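Long-range contact in fusion DH (Streptomyces sp. MJ635-86F5, PDB 6K97), which joins the two halves of a split dehydratase domain from a cremimycin polyketide synthase, a lyase that probably dehydrates the growing polyketide chain: residues A[229-234]-A[293-298]. Residues are numbered along the deposited sequence; the frame is centred on the assembly and turned at random.
Sequences DIYADV and RVHITP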
loop_
_atom_site.group_PDB
_atom_site.type_symbol
_atom_site.label_atom_id
_atom_site.label_comp_id
_atom_site.label_asym_id
_atom_site.label_seq_id
_atom_site.Cartn_x
_atom_site.Cartn_y
_atom_site.Cartn_z
ATOM N N ASP A 229 27.418 34.275 7.209
ATOM C CA ASP A 229 25.990 34.015 7.197
ATOM C C ASP A 229 25.190 34.688 6.073
ATOM O O ASP A 229 25.530 35.765 5.613
ATOM C CB ASP A 229 25.408 34.492 8.523
ATOM C CG ASP A 229 25.816 33.620 9.695
ATOM O OD1 ASP A 229 26.413 32.511 9.480
ATOM O OD2 ASP A 229 25.503 34.042 10.837
ATOM N N ILE A 230 24.067 34.079 5.691
ATOM C CA ILE A 230 23.193 34.669 4.706
ATOM C C ILE A 230 21.766 34.754 5.212
ATOM O O ILE A 230 21.313 33.865 5.893
ATOM C CB ILE A 230 23.218 33.835 3.438
ATOM C CG1 ILE A 230 24.675 33.651 2.990
ATOM C CG2 ILE A 230 22.363 34.489 2.373
ATOM C CD1 ILE A 230 24.887 32.452 2.103
ATOM N N TYR A 231 21.071 35.829 4.862
ATOM C CA TYR A 231 19.665 36.020 5.188
ATOM C C TYR A 231 18.861 36.190 3.914
ATOM O O TYR A 231 19.244 36.977 3.053
ATOM C CB TYR A 231 19.487 37.273 6.032
ATOM C CG TYR A 231 20.142 37.169 7.382
ATOM C CD1 TYR A 231 21.477 37.550 7.561
ATOM C CD2 TYR A 231 19.452 36.659 8.471
ATOM C CE1 TYR A 231 22.095 37.442 8.793
ATOM C CE2 TYR A 231 20.072 36.538 9.708
ATOM C CZ TYR A 231 21.387 36.953 9.861
ATOM O OH TYR A 231 21.999 36.844 11.091
ATOM N N ALA A 232 17.751 35.472 3.783
ATOM C CA ALA A 232 17.004 35.459 2.533
ATOM C C ALA A 232 15.505 35.617 2.738
ATOM O O ALA A 232 14.935 34.963 3.615
ATOM C CB ALA A 232 17.275 34.144 1.839
ATOM N N ASP A 233 14.861 36.459 1.931
ATOM C CA ASP A 233 13.415 36.446 1.830
ATOM C C ASP A 233 13.061 35.592 0.616
ATOM O O ASP A 233 13.523 35.858 -0.489
ATOM C CB ASP A 233 12.851 37.850 1.674
ATOM C CG ASP A 233 12.895 38.647 2.957
ATOM O OD1 ASP A 233 13.505 38.192 3.950
ATOM O OD2 ASP A 233 12.280 39.721 2.995
ATOM N N VAL A 234 12.260 34.554 0.841
ATOM C CA VAL A 234 11.785 33.693 -0.224
ATOM C C VAL A 234 10.263 33.661 -0.212
ATOM O O VAL A 234 9.622 33.869 0.810
ATOM C CB VAL A 234 12.375 32.259 -0.138
ATOM C CG1 VAL A 234 13.879 32.324 -0.080
ATOM C CG2 VAL A 234 11.900 31.519 1.097
ATOM N N ARG A 293 11.579 34.094 6.003
ATOM C CA ARG A 293 12.829 34.771 6.240
ATOM C C ARG A 293 13.759 33.711 6.774
ATOM O O ARG A 293 13.472 33.045 7.786
ATOM C CB ARG A 293 12.690 35.911 7.252
ATOM C CG ARG A 293 11.673 36.991 6.850
ATOM C CD ARG A 293 11.959 38.323 7.550
ATOM N NE ARG A 293 13.400 38.649 7.432
ATOM C CZ ARG A 293 13.947 39.507 6.586
ATOM N NH1 ARG A 293 13.209 40.225 5.749
ATOM N NH2 ARG A 293 15.260 39.653 6.599
ATOM N N VAL A 294 14.899 33.574 6.107
ATOM C CA VAL A 294 15.747 32.427 6.292
ATOM C C VAL A 294 17.154 32.789 6.733
ATOM O O VAL A 294 17.820 33.593 6.102
ATOM C CB VAL A 294 15.833 31.698 4.964
ATOM C CG1 VAL A 294 16.785 30.537 5.063
ATOM C CG2 VAL A 294 14.468 31.202 4.572
ATOM N N HIS A 295 17.621 32.168 7.793
ATOM C CA HIS A 295 19.002 32.347 8.239
ATOM C C HIS A 295 19.780 31.125 7.797
ATOM O O HIS A 295 19.475 29.993 8.209
ATOM C CB HIS A 295 19.032 32.519 9.771
ATOM C CG HIS A 295 20.380 32.847 10.340
ATOM N ND1 HIS A 295 20.599 32.978 11.700
ATOM C CD2 HIS A 295 21.584 33.051 9.754
ATOM C CE1 HIS A 295 21.868 33.271 11.925
ATOM N NE2 HIS A 295 22.487 33.329 10.762
ATOM N N ILE A 296 20.762 31.341 6.926
ATOM C CA ILE A 296 21.656 30.269 6.467
ATOM C C ILE A 296 23.036 30.428 7.058
ATOM O O ILE A 296 23.605 31.514 6.956
ATOM C CB ILE A 296 21.801 30.313 4.942
ATOM C CG1 ILE A 296 20.412 30.272 4.313
ATOM C CG2 ILE A 296 22.661 29.137 4.430
ATOM C CD1 ILE A 296 20.376 30.500 2.814
ATOM N N THR A 297 23.563 29.376 7.677
ATOM C CA THR A 297 24.955 29.356 8.230
ATOM C C THR A 297 25.755 28.156 7.698
ATOM O O THR A 297 25.186 27.087 7.461
ATOM C CB THR A 297 24.974 29.261 9.766
ATOM O OG1 THR A 297 24.378 28.020 10.157
ATOM C CG2 THR A 297 24.144 30.391 10.389
ATOM N N PRO A 298 27.077 28.307 7.535
ATOM C CA PRO A 298 27.904 27.192 7.017
ATOM C C PRO A 298 28.010 26.067 8.016
ATOM O O PRO A 298 27.855 26.309 9.209
ATOM C CB PRO A 298 29.259 27.831 6.815
ATOM C CG PRO A 298 29.296 28.931 7.823
ATOM C CD PRO A 298 27.902 29.490 7.839
#
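The imidazole of His-295 has the phenol oxygen of Tyr-231 over one face, displaced toward the rim, and the carboxylate of Asp-229 at its edge. The two rings form an offset stack, centroids 4.6 Å apart and planes 19° from parallel; Tyr-231 CE2 comes nearest His-295 CG and CD2, while the OH lies near NE2 and CE1, above the ring plane. A chi1 of -174° swings the imidazole away from the backbone N and lays it alongside the tyrosine, and NE2 gives a nearly straight hydrogen bond of 3.1 Å to Asp-229 OD2. The bond lies in the imidazole plane yet meets the oxygen from above the carboxylate plane; stack and bond together limit the ring's rotation. Asp-229 OD1 turns to the methyl CG2 of Thr-297. Further along the same face, Asp-233 OD1 lies over one face of the Arg-293 guanidinium, whose chain bends at chi3 (47°). Because OD1 lies well out of the guanidinium plane, its 2.7 Å salt bridge to NH1 rests on charge, with no N-H directed at the oxygen.

Beneath these polar and aromatic pairs, Ile-230 and Ile-296 exchange two backbone hydrogen bonds, as do Ala-232 and Val-294. Their buried side chains occupy the other face, with CB of Ile-230 4.1 Å from CB of Ile-296, and both isoleucines touch helix 252-266. An antiparallel sheet whose apolar face packs on a long helix is the hallmark of the hotdog fold, here the predicted C-terminal hotdog of the engineered fusion's double-hotdog dehydratase.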